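Local structure of necrotic enteritis toxin B (Clostridium perfringens, 4I0N) at residues 154-159 and 168-173; 83-88 and 243-248; 73-78 and 252-257; 61-66 and 219-224. The protein probably inserts into target-cell membranes as an oligomeric pore, being a clostridial toxin with the alpha-hemolysin fold. One frame throughout, in Å; residues are numbered along the deposited sequence.

Interaction 1 of 4, residues 154-159 and 168-173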
# COMPACT_ATOMS: atom_id res chain seq x y z
N PHE A 154 9.16 -3.53 7.78
CA PHE A 154 8.02 -2.62 7.89
C PHE A 154 6.85 -3.36 8.53
O PHE A 154 6.90 -4.60 8.68
CB PHE A 154 7.59 -2.08 6.51
CG PHE A 154 8.48 -1.02 5.94
CD1 PHE A 154 7.99 0.27 5.73
CD2 PHE A 154 9.79 -1.33 5.54
CE1 PHE A 154 8.83 1.27 5.14
CE2 PHE A 154 10.64 -0.37 4.96
CZ PHE A 154 10.15 0.95 4.76
N ARG A 155 5.83 -2.61 8.94
CA ARG A 155 4.55 -3.19 9.37
C ARG A 155 3.40 -2.51 8.65
O ARG A 155 3.57 -1.38 8.16
CB ARG A 155 4.37 -3.03 10.89
CG ARG A 155 4.43 -1.60 11.36
CD ARG A 155 3.88 -1.45 12.80
NE ARG A 155 4.43 -2.44 13.71
CZ ARG A 155 5.41 -2.22 14.59
NH1 ARG A 155 5.97 -1.01 14.69
NH2 ARG A 155 5.85 -3.22 15.36
N THR A 156 2.26 -3.18 8.59
CA THR A 156 1.06 -2.62 7.98
C THR A 156 0.07 -2.27 9.09
O THR A 156 -0.22 -3.11 9.95
CB THR A 156 0.40 -3.63 7.05
OG1 THR A 156 1.28 -3.88 5.95
CG2 THR A 156 -0.96 -3.08 6.52
N ILE A 157 -0.40 -1.03 9.08
CA ILE A 157 -1.39 -0.57 10.06
C ILE A 157 -2.61 -0.13 9.26
O ILE A 157 -2.51 0.82 8.47
CB ILE A 157 -0.86 0.62 10.90
CG1 ILE A 157 0.46 0.21 11.60
CG2 ILE A 157 -1.93 1.13 11.89
CD1 ILE A 157 1.34 1.38 12.01
N GLN A 158 -3.74 -0.81 9.41
CA GLN A 158 -4.95 -0.27 8.78
C GLN A 158 -5.45 0.89 9.64
O GLN A 158 -5.94 0.69 10.75
CB GLN A 158 -6.04 -1.31 8.57
CG GLN A 158 -7.22 -0.72 7.75
CD GLN A 158 -8.27 -1.73 7.32
OE1 GLN A 158 -8.72 -2.56 8.12
NE2 GLN A 158 -8.69 -1.65 6.05
N ARG A 159 -5.27 2.11 9.15
CA ARG A 159 -5.51 3.32 9.94
C ARG A 159 -6.93 3.85 9.80
O ARG A 159 -7.42 4.56 10.69
CB ARG A 159 -4.49 4.40 9.57
CG ARG A 159 -4.34 4.62 8.06
CD ARG A 159 -3.33 5.71 7.74
NE ARG A 159 -3.73 7.00 8.30
CZ ARG A 159 -4.57 7.86 7.73
NH1 ARG A 159 -5.13 7.59 6.55
NH2 ARG A 159 -4.87 9.01 8.34
N TRP A 168 -4.24 2.42 4.78
CA TRP A 168 -3.18 1.61 5.37
C TRP A 168 -1.87 2.39 5.37
O TRP A 168 -1.52 3.01 4.36
CB TRP A 168 -2.94 0.36 4.55
CG TRP A 168 -4.10 -0.59 4.48
CD1 TRP A 168 -4.37 -1.63 5.33
CD2 TRP A 168 -5.14 -0.59 3.50
NE1 TRP A 168 -5.52 -2.28 4.95
CE2 TRP A 168 -6.02 -1.67 3.82
CE3 TRP A 168 -5.43 0.21 2.38
CZ2 TRP A 168 -7.15 -1.99 3.04
CZ3 TRP A 168 -6.57 -0.09 1.62
CH2 TRP A 168 -7.41 -1.18 1.95
N ASP A 169 -1.17 2.37 6.50
CA ASP A 169 0.21 2.81 6.55
C ASP A 169 1.11 1.60 6.60
O ASP A 169 0.92 0.71 7.43
CB ASP A 169 0.46 3.68 7.78
CG ASP A 169 0.04 5.10 7.58
OD1 ASP A 169 -0.33 5.47 6.45
OD2 ASP A 169 0.08 5.87 8.56
N ILE A 170 2.08 1.57 5.69
CA ILE A 170 3.11 0.55 5.73
C ILE A 170 4.34 1.31 6.21
O ILE A 170 4.95 2.10 5.47
CB ILE A 170 3.29 -0.17 4.37
CG1 ILE A 170 2.07 -1.06 4.08
CG2 ILE A 170 4.60 -1.01 4.35
CD1 ILE A 170 0.86 -0.31 3.58
N LYS A 171 4.67 1.09 7.48
CA LYS A 171 5.56 1.99 8.20
C LYS A 171 6.81 1.24 8.66
O LYS A 171 6.75 0.12 9.12
CB LYS A 171 4.84 2.59 9.43
CG LYS A 171 5.66 3.62 10.19
CD LYS A 171 4.79 4.22 11.35
CE LYS A 171 5.58 5.22 12.22
NZ LYS A 171 6.00 6.48 11.49
N PHE A 172 7.94 1.91 8.55
CA PHE A 172 9.21 1.31 8.89
C PHE A 172 9.22 0.96 10.38
O PHE A 172 8.73 1.74 11.23
CB PHE A 172 10.33 2.29 8.57
CG PHE A 172 11.70 1.76 8.91
CD1 PHE A 172 12.30 0.80 8.11
CD2 PHE A 172 12.38 2.25 10.04
CE1 PHE A 172 13.57 0.30 8.43
CE2 PHE A 172 13.64 1.76 10.37
CZ PHE A 172 14.24 0.78 9.55
N VAL A 173 9.79 -0.19 10.70
CA VAL A 173 9.91 -0.64 12.08
C VAL A 173 11.36 -0.51 12.54
O VAL A 173 11.66 0.32 13.39
CB VAL A 173 9.43 -2.12 12.26
CG1 VAL A 173 9.68 -2.58 13.69
CG2 VAL A 173 7.93 -2.24 11.92
O HOH W 1 6.29 1.31 12.75

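Interaction 2 of 4, residues 83-88 and 243-248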
# COMPACT_ATOMS: atom_id res chain seq x y z
N GLU A 83 10.05 6.25 4.73
CA GLU A 83 9.77 5.82 6.09
C GLU A 83 8.36 5.27 6.21
O GLU A 83 8.12 4.35 7.00
CB GLU A 83 10.05 6.94 7.10
CG GLU A 83 9.95 6.51 8.58
CD GLU A 83 8.53 6.53 9.12
OE1 GLU A 83 7.64 7.16 8.49
OE2 GLU A 83 8.29 5.91 10.19
N THR A 84 7.42 5.82 5.42
CA THR A 84 6.02 5.34 5.40
C THR A 84 5.45 5.37 3.99
O THR A 84 5.54 6.40 3.29
CB THR A 84 5.07 6.17 6.36
OG1 THR A 84 5.47 5.99 7.73
CG2 THR A 84 3.60 5.68 6.21
N TYR A 85 4.86 4.25 3.56
CA TYR A 85 3.97 4.28 2.41
C TYR A 85 2.51 4.30 2.90
O TYR A 85 2.12 3.45 3.68
CB TYR A 85 4.17 3.04 1.56
CG TYR A 85 5.54 2.88 0.95
CD1 TYR A 85 5.79 3.32 -0.36
CD2 TYR A 85 6.56 2.22 1.65
CE1 TYR A 85 7.05 3.14 -0.96
CE2 TYR A 85 7.84 2.04 1.06
CZ TYR A 85 8.06 2.50 -0.24
OH TYR A 85 9.30 2.30 -0.84
N ARG A 86 1.71 5.24 2.41
CA ARG A 86 0.29 5.31 2.74
C ARG A 86 -0.55 5.04 1.51
O ARG A 86 -0.32 5.62 0.42
CB ARG A 86 -0.08 6.68 3.30
CG ARG A 86 -1.58 6.75 3.68
CD ARG A 86 -1.88 8.02 4.46
NE ARG A 86 -1.26 7.97 5.77
CZ ARG A 86 -1.25 8.96 6.66
NH1 ARG A 86 -1.83 10.12 6.38
NH2 ARG A 86 -0.66 8.79 7.84
N ILE A 87 -1.53 4.15 1.67
CA ILE A 87 -2.42 3.79 0.57
C ILE A 87 -3.83 4.10 1.05
O ILE A 87 -4.27 3.58 2.06
CB ILE A 87 -2.28 2.29 0.18
CG1 ILE A 87 -0.93 2.03 -0.52
CG2 ILE A 87 -3.43 1.82 -0.76
CD1 ILE A 87 0.21 1.69 0.40
N ASN A 88 -4.54 4.96 0.31
CA ASN A 88 -5.93 5.25 0.62
C ASN A 88 -6.77 4.75 -0.54
O ASN A 88 -6.42 4.98 -1.71
CB ASN A 88 -6.18 6.74 0.78
CG ASN A 88 -5.36 7.39 1.87
OD1 ASN A 88 -5.04 6.79 2.90
ND2 ASN A 88 -5.01 8.64 1.66
N TYR A 243 -1.84 7.26 -3.37
CA TYR A 243 -0.57 6.76 -2.87
C TYR A 243 0.25 7.93 -2.36
O TYR A 243 0.37 8.97 -3.03
CB TYR A 243 0.21 6.15 -4.02
CG TYR A 243 -0.28 4.88 -4.62
CD1 TYR A 243 -1.00 3.93 -3.88
CD2 TYR A 243 0.08 4.57 -5.93
CE1 TYR A 243 -1.36 2.70 -4.46
CE2 TYR A 243 -0.27 3.36 -6.51
CZ TYR A 243 -1.00 2.44 -5.80
OH TYR A 243 -1.31 1.26 -6.44
N GLN A 244 0.85 7.76 -1.19
CA GLN A 244 1.67 8.81 -0.59
C GLN A 244 2.91 8.14 -0.02
O GLN A 244 2.82 7.08 0.58
CB GLN A 244 0.83 9.48 0.49
CG GLN A 244 1.30 10.80 0.98
CD GLN A 244 0.11 11.59 1.55
OE1 GLN A 244 -0.99 11.05 1.73
NE2 GLN A 244 0.32 12.84 1.81
N ARG A 245 4.07 8.75 -0.23
CA ARG A 245 5.29 8.18 0.30
C ARG A 245 5.97 9.25 1.15
O ARG A 245 6.31 10.30 0.63
CB ARG A 245 6.20 7.72 -0.84
CG ARG A 245 7.37 6.83 -0.34
CD ARG A 245 8.49 6.65 -1.37
NE ARG A 245 9.12 7.94 -1.68
CZ ARG A 245 9.24 8.43 -2.91
NH1 ARG A 245 8.85 7.72 -3.97
NH2 ARG A 245 9.79 9.63 -3.07
N PHE A 246 6.11 8.99 2.44
CA PHE A 246 6.72 9.95 3.37
C PHE A 246 8.17 9.59 3.50
O PHE A 246 8.51 8.50 3.98
CB PHE A 246 6.04 9.91 4.73
CG PHE A 246 4.58 10.32 4.68
CD1 PHE A 246 4.24 11.67 4.65
CD2 PHE A 246 3.57 9.37 4.65
CE1 PHE A 246 2.89 12.08 4.60
CE2 PHE A 246 2.23 9.76 4.61
CZ PHE A 246 1.90 11.12 4.58
N ASP A 247 9.02 10.53 3.11
CA ASP A 247 10.45 10.29 3.07
C ASP A 247 11.10 10.84 4.32
O ASP A 247 10.59 11.78 4.94
CB ASP A 247 11.07 10.92 1.82
CG ASP A 247 10.64 10.22 0.53
OD1 ASP A 247 10.43 8.98 0.53
OD2 ASP A 247 10.52 10.93 -0.48
N ASN A 248 12.21 10.22 4.71
CA ASN A 248 13.08 10.75 5.75
C ASN A 248 14.48 10.99 5.17
O ASN A 248 14.83 10.41 4.13
CB ASN A 248 13.21 9.74 6.92
CG ASN A 248 12.01 9.76 7.89
OD1 ASN A 248 12.11 9.18 8.97
ND2 ASN A 248 10.87 10.38 7.50
O HOH W 2 8.16 9.91 8.79
O HOH W 3 -3.65 11.08 3.74

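Interaction 3 of 4, residues 73-78 and 252-257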
# COMPACT_ATOMS: atom_id res chain seq x y z
N SER A 73 29.81 13.77 0.18
CA SER A 73 31.16 14.25 -0.05
C SER A 73 32.02 13.60 1.02
O SER A 73 31.56 12.69 1.72
CB SER A 73 31.17 15.77 0.14
OG SER A 73 30.64 16.08 1.42
N LYS A 74 33.27 14.06 1.14
CA LYS A 74 34.20 13.45 2.09
C LYS A 74 33.66 13.40 3.52
O LYS A 74 33.75 12.36 4.17
CB LYS A 74 35.56 14.17 2.07
CG LYS A 74 36.60 13.51 2.96
CD LYS A 74 38.00 13.88 2.49
CE LYS A 74 39.04 13.43 3.50
NZ LYS A 74 39.14 11.96 3.57
N TYR A 75 33.11 14.51 4.01
CA TYR A 75 32.72 14.62 5.43
C TYR A 75 31.21 14.62 5.70
O TYR A 75 30.79 14.79 6.84
CB TYR A 75 33.33 15.89 6.02
CG TYR A 75 34.84 15.93 5.93
CD1 TYR A 75 35.62 15.11 6.75
CD2 TYR A 75 35.48 16.79 5.05
CE1 TYR A 75 37.01 15.14 6.69
CE2 TYR A 75 36.88 16.83 4.99
CZ TYR A 75 37.62 16.00 5.80
OH TYR A 75 38.99 16.04 5.74
N TYR A 76 30.42 14.44 4.66
CA TYR A 76 28.97 14.60 4.76
C TYR A 76 28.24 13.61 3.86
O TYR A 76 28.68 13.33 2.74
CB TYR A 76 28.59 16.05 4.40
CG TYR A 76 27.11 16.31 4.43
CD1 TYR A 76 26.46 16.63 5.63
CD2 TYR A 76 26.35 16.23 3.26
CE1 TYR A 76 25.09 16.85 5.65
CE2 TYR A 76 24.98 16.45 3.28
CZ TYR A 76 24.36 16.77 4.48
OH TYR A 76 23.00 16.99 4.50
N GLY A 77 27.12 13.08 4.34
CA GLY A 77 26.30 12.22 3.50
C GLY A 77 24.84 12.42 3.81
O GLY A 77 24.49 12.72 4.95
N LYS A 78 24.00 12.27 2.79
CA LYS A 78 22.56 12.25 2.99
C LYS A 78 21.92 11.14 2.18
O LYS A 78 22.12 11.02 0.96
CB LYS A 78 21.90 13.58 2.64
CG LYS A 78 20.36 13.54 2.85
CD LYS A 78 19.72 14.90 2.68
CE LYS A 78 19.46 15.19 1.22
NZ LYS A 78 18.63 16.40 1.12
N LEU A 252 24.73 11.81 7.61
CA LEU A 252 26.01 11.49 8.25
C LEU A 252 26.90 12.71 8.25
O LEU A 252 27.05 13.37 7.21
CB LEU A 252 26.74 10.37 7.51
CG LEU A 252 26.10 8.98 7.55
CD1 LEU A 252 26.84 8.02 6.60
CD2 LEU A 252 26.02 8.44 8.97
N ASN A 253 27.45 13.02 9.42
CA ASN A 253 28.46 14.08 9.58
C ASN A 253 29.71 13.51 10.24
O ASN A 253 29.64 12.85 11.29
CB ASN A 253 27.93 15.23 10.44
CG ASN A 253 26.85 16.05 9.75
OD1 ASN A 253 27.15 16.90 8.92
ND2 ASN A 253 25.60 15.82 10.13
N TRP A 254 30.87 13.78 9.65
CA TRP A 254 32.13 13.35 10.23
C TRP A 254 32.51 14.25 11.40
O TRP A 254 32.57 15.48 11.25
CB TRP A 254 33.25 13.34 9.17
CG TRP A 254 34.58 12.93 9.74
CD1 TRP A 254 35.64 13.76 9.99
CD2 TRP A 254 34.99 11.61 10.13
NE1 TRP A 254 36.69 13.03 10.51
CE2 TRP A 254 36.31 11.72 10.61
CE3 TRP A 254 34.36 10.36 10.14
CZ2 TRP A 254 37.03 10.61 11.08
CZ3 TRP A 254 35.08 9.26 10.59
CH2 TRP A 254 36.40 9.39 11.06
N GLU A 255 32.77 13.64 12.55
CA GLU A 255 33.11 14.39 13.76
C GLU A 255 34.49 14.04 14.29
O GLU A 255 34.65 13.38 15.33
CB GLU A 255 32.03 14.22 14.83
CG GLU A 255 30.69 14.73 14.37
CD GLU A 255 29.72 14.99 15.49
OE1 GLU A 255 29.93 14.45 16.61
OE2 GLU A 255 28.73 15.71 15.24
N THR A 256 35.49 14.51 13.54
CA THR A 256 36.91 14.37 13.86
C THR A 256 37.43 12.93 13.89
O THR A 256 38.37 12.60 13.17
CB THR A 256 37.31 15.13 15.14
OG1 THR A 256 36.73 16.44 15.09
CG2 THR A 256 38.83 15.25 15.26
N THR A 257 36.82 12.08 14.72
CA THR A 257 37.32 10.72 14.90
C THR A 257 36.32 9.62 14.52
O THR A 257 36.70 8.45 14.44
CB THR A 257 37.82 10.53 16.34
OG1 THR A 257 36.85 11.06 17.25
CG2 THR A 257 39.14 11.28 16.52
O HOH W 4 29.79 17.18 7.97

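Interaction 4 of 4, residues 61-66 and 219-224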
# COMPACT_ATOMS: atom_id res chain seq x y z
N GLU A 61 -3.70 -3.85 -6.93
CA GLU A 61 -2.29 -4.21 -6.95
C GLU A 61 -1.53 -3.05 -7.52
O GLU A 61 -1.99 -2.39 -8.46
CB GLU A 61 -2.03 -5.39 -7.88
CG GLU A 61 -2.76 -6.62 -7.55
CD GLU A 61 -2.66 -7.58 -8.70
OE1 GLU A 61 -3.59 -7.60 -9.54
OE2 GLU A 61 -1.61 -8.26 -8.80
N GLY A 62 -0.34 -2.82 -7.00
CA GLY A 62 0.38 -1.67 -7.50
C GLY A 62 1.83 -1.64 -7.12
O GLY A 62 2.40 -2.64 -6.67
N PHE A 63 2.42 -0.48 -7.35
CA PHE A 63 3.81 -0.30 -7.02
C PHE A 63 4.08 1.17 -6.73
O PHE A 63 3.61 2.05 -7.47
CB PHE A 63 4.70 -0.76 -8.17
CG PHE A 63 6.16 -0.72 -7.83
CD1 PHE A 63 6.71 -1.70 -6.98
CD2 PHE A 63 6.97 0.29 -8.30
CE1 PHE A 63 8.06 -1.66 -6.65
CE2 PHE A 63 8.34 0.33 -7.98
CZ PHE A 63 8.88 -0.65 -7.14
N ILE A 64 4.84 1.40 -5.67
CA ILE A 64 5.31 2.73 -5.32
C ILE A 64 6.85 2.67 -5.23
O ILE A 64 7.39 1.97 -4.35
CB ILE A 64 4.73 3.26 -3.97
CG1 ILE A 64 3.20 3.25 -3.97
CG2 ILE A 64 5.26 4.67 -3.68
CD1 ILE A 64 2.53 3.35 -2.55
N PRO A 65 7.56 3.37 -6.13
CA PRO A 65 9.04 3.33 -6.08
C PRO A 65 9.57 3.92 -4.77
O PRO A 65 8.92 4.80 -4.18
CB PRO A 65 9.49 4.23 -7.25
CG PRO A 65 8.26 4.63 -7.97
CD PRO A 65 7.04 4.27 -7.19
N SER A 66 10.70 3.41 -4.29
CA SER A 66 11.24 3.90 -3.02
C SER A 66 11.82 5.30 -3.19
O SER A 66 11.82 6.10 -2.25
CB SER A 66 12.32 2.95 -2.47
OG SER A 66 13.44 2.87 -3.35
N GLY A 219 11.15 -0.38 -3.60
CA GLY A 219 9.80 0.19 -3.50
C GLY A 219 8.83 -0.82 -2.93
O GLY A 219 9.23 -1.95 -2.55
N PHE A 220 7.57 -0.43 -2.84
CA PHE A 220 6.56 -1.26 -2.20
C PHE A 220 5.56 -1.72 -3.25
O PHE A 220 5.20 -0.94 -4.15
CB PHE A 220 5.88 -0.47 -1.06
CG PHE A 220 4.74 -1.21 -0.38
CD1 PHE A 220 4.93 -2.49 0.14
CD2 PHE A 220 3.49 -0.60 -0.24
CE1 PHE A 220 3.90 -3.18 0.79
CE2 PHE A 220 2.43 -1.28 0.39
CZ PHE A 220 2.64 -2.58 0.90
N SER A 221 5.13 -2.97 -3.15
CA SER A 221 4.11 -3.51 -4.06
C SER A 221 2.82 -3.79 -3.31
O SER A 221 2.57 -4.94 -2.92
CB SER A 221 4.59 -4.81 -4.71
OG SER A 221 5.77 -4.61 -5.44
N PRO A 222 1.99 -2.76 -3.12
CA PRO A 222 0.79 -2.97 -2.33
C PRO A 222 -0.19 -3.96 -2.98
O PRO A 222 -0.27 -4.05 -4.22
CB PRO A 222 0.17 -1.58 -2.22
CG PRO A 222 0.65 -0.86 -3.48
CD PRO A 222 2.08 -1.37 -3.63
N ASN A 223 -0.93 -4.69 -2.15
CA ASN A 223 -2.01 -5.56 -2.62
C ASN A 223 -3.03 -5.54 -1.49
O ASN A 223 -2.77 -6.06 -0.40
CB ASN A 223 -1.50 -6.99 -2.89
CG ASN A 223 -2.53 -7.89 -3.63
OD1 ASN A 223 -2.35 -9.11 -3.68
ND2 ASN A 223 -3.60 -7.30 -4.20
N MET A 224 -4.15 -4.87 -1.74
CA MET A 224 -5.22 -4.76 -0.78
C MET A 224 -6.50 -5.13 -1.50
O MET A 224 -6.55 -5.12 -2.73
CB MET A 224 -5.35 -3.35 -0.20
CG MET A 224 -4.25 -2.94 0.75
SD MET A 224 -2.77 -2.35 -0.12
CE MET A 224 -1.69 -2.04 1.29

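Interaction 1 of 4, residues 154-159 and 168-173
Arg155 and Ile157 carry the backbone pairing: each exchanges two hydrogen bonds with its opposite residue, Lys171 and Asp169 respectively, Ile157 N lying 2.7 Å from Asp169 O. Ile170 CA adds a CA-H...O contact to Arg155 O at 3.1 Å.

Aromatic contact dominates one end. The edge of Phe172 is turned to the face of Phe154, planes at 80°, with CD1 of Phe172 3.7 Å from CE2 of Phe154. Phe172 CA also lies over a face of that ring, 3.8 Å from its centroid, a CH-pi contact; a chi1 of -76°, with Phe154 CG beside its own N, leans the ring over this backbone.

An amide and an indole lie together at the other end. Gln158 runs extended alongside Trp168, planes 20° apart, with NE2 3.4 Å from Trp168 CZ2. Gln158 NE2 and Trp168 NE1, both donors, do not bond each other; NE2 gives to Ser103 OG and NE1 to Pro105 O.

Charged groups occupy the opposite face of the sheet. Val173 CG2 sits 3.6 Å above the centre of the Arg155 guanidinium, whose NH1 is linked by a water to Phe172 O and whose NE pairs with Asp110. Arg159 NE reaches Asp169 OD2 only at 4.0 Å, a long salt bridge; Arg159 NH1 bonds to Ser167 OG, and the firmer partner of Asp169 is Arg86. Hydrogen-bonded pairs (Arg155/Lys171, Ile157/Asp169) alternate with non-hydrogen-bonded ones (Thr156/Ile170, Gln158/Trp168), as in an antiparallel beta hairpin, here within an alpha-hemolysin fold.

Interaction 2 of 4, residues 83-88 and 243-248
Arg86 rises from its strand beside Gln244 and across the ring of Phe246, and its path can be traced atom by atom. CB lies 4.1 Å from Gln244 CB and equally meets the edge of the Phe246 ring at CE2. CG stands anti to the backbone N (chi1 -179°) and continues the chain outward, to where CD passes 4.2 Å from Gln244 OE1. A bend at chi3 (-69°) turns a face of the guanidinium to the ring: Phe246 CE2 stands 4.0 Å above its centre, the planes steeply inclined. At the tip, NE is paired with Asp169, while NH1 shares a water, weakly held, with Gln244 OE1 and Asn88 ND2.

The reverse face is more buried. Arg245 CG packs 3.8 Å from Tyr85 CE1, and Ile87 CG1 packs against Tyr243 CD1. Beyond this, Arg245 holds Asp247 side-on, NE and NH2 each meeting one carboxylate oxygen in the guanidinium plane on its syn lone pair.

At the end of the pairing, Glu83 CG meets Asn248 OD1 at 3.5 Å, the carboxylate and amide planes being nearly parallel, and one water joins Glu83 OE1 to Asn248 ND2. Here Phe246 O accepts two backbone bonds, from Glu83 N at 2.8 Å and from Thr84 N at 3.2 Å. Two consecutive residues facing one on the antiparallel partner strand make a classic beta bulge, placed where the chain turns a corner at Glu83.

Interaction 3 of 4, residues 73-78 and 252-257
Tyr75, Tyr76 and Gly77 meet Leu252, Asn253 and Trp254 in a short antiparallel pairing at the far tip of two long strands, 76-92 and 236-255, its centre about 34 Å from the centre of the chain. Three backbone hydrogen bonds define it. Gly77 and Leu252 exchange two, Leu252 N lying 2.8 Å from Gly77 O, and Trp254 N reaches Tyr75 O at 3.0 Å.

Two ring contacts cross with them. Tyr75 CD1 lies 3.5 Å from Trp254 CD1, but with planes at 40° the rings meet obliquely. The indole is carried here by a chi1 of 178°, which sets Trp254 CG opposite its backbone N. On the sheet face that carries Tyr76, Asn253 OD1 approaches the tyrosine in the plane of the ring, 3.4 Å from CD1. Separately, within its own segment, Tyr75 has Lys74 CG over one ring face.

One water bridges the two segments, donating to Tyr75 O and to Asn253 OD1, each at 2.8 Å. On the other face Leu252 packs on Met194, Phe206 and Trp259, while Trp259 also meets Trp254 edge-to-face.

The tip thus combines a few main-chain bonds with hydrated polar groups and aromatic side chains near solvent. In alpha-hemolysin and its relatives the rim domain lies against the membrane; this tip probably belongs to that domain, and its aromatic surface is consistent with such a role.

Interaction 4 of 4, residues 61-66 and 219-224
Phe63 presents the rim of its ring to Ser221, whose OG lies in the ring plane 3.4 Å from CD1. With CG anti to the backbone N (chi1 -174°), the phenyl folds back along the partner strand. There CD1 comes 3.3 Å from Phe220 O, and CZ ends 3.8 Å from Gly219 CA. Gly219, lacking a CB, fits closely beside the CZ end of this ring and the carbonyl of Ile64, its CA 3.1 Å from Ile64 O.

Phe220 and Ile64 leave from the other face of the sheet. The Phe220 ring turns back over its own chain, with Pro222 N above the ring centre, and it meets Tyr149 edge-to-face and Tyr85 with inclined planes. The backbones of Ile64 and Phe220 exchange two hydrogen bonds, Ile64 N being 2.8 Å from Phe220 O. Strands 53-65 and 219-231 are neighbours in the antiparallel sheet that packs against the curled sheet of strands 76-92 and 165-172, the beta sandwich of the alpha-hemolysin fold. Ile64 and Phe220 therefore face its interior, where Ile64 touches Tyr85 and Phe220 touches Ile87 and Ile170.

Pro222 interrupts the regular pairing. It has no N-H to give, and its CD instead lies 3.3 Å from Gly62 O, an oxygen also approached by Ser221 CA. Its own carbonyl still accepts from Gly62 N, at 3.0 Å. Further along, Glu61 and Asn223 run side by side and point the same way, carboxylate and amide planes 40° apart. Asn223 ND2 touches Glu61 CG at 3.5 Å, its hydrogen bonds going to Leu60 O and Asn59 OD1.

From the N terminus, segment 61-66 comes first and waits until 219-224 for interaction 4 to close its loop. Segment 73-78 opens a longer one, closed last at 252-257 by interaction 3. Inside it nests interaction 2, joining 83-88 to 243-248 further from the tip on the same two strands. Interaction 1, a local hairpin, nests within all three loops, whereas interaction 4 crosses interactions 2 and 3. Salt bridges from Lys171 and Asp169 join interactions 1 and 2 within one sheet. Interaction 4, in the facing sheet, packs on interaction 1 through Phe220 and Met224; toward interaction 2, Arg245 probably hydrogen-bonds Pro65 O and Tyr85 OH packs on Gly219. Interaction 3 stands apart.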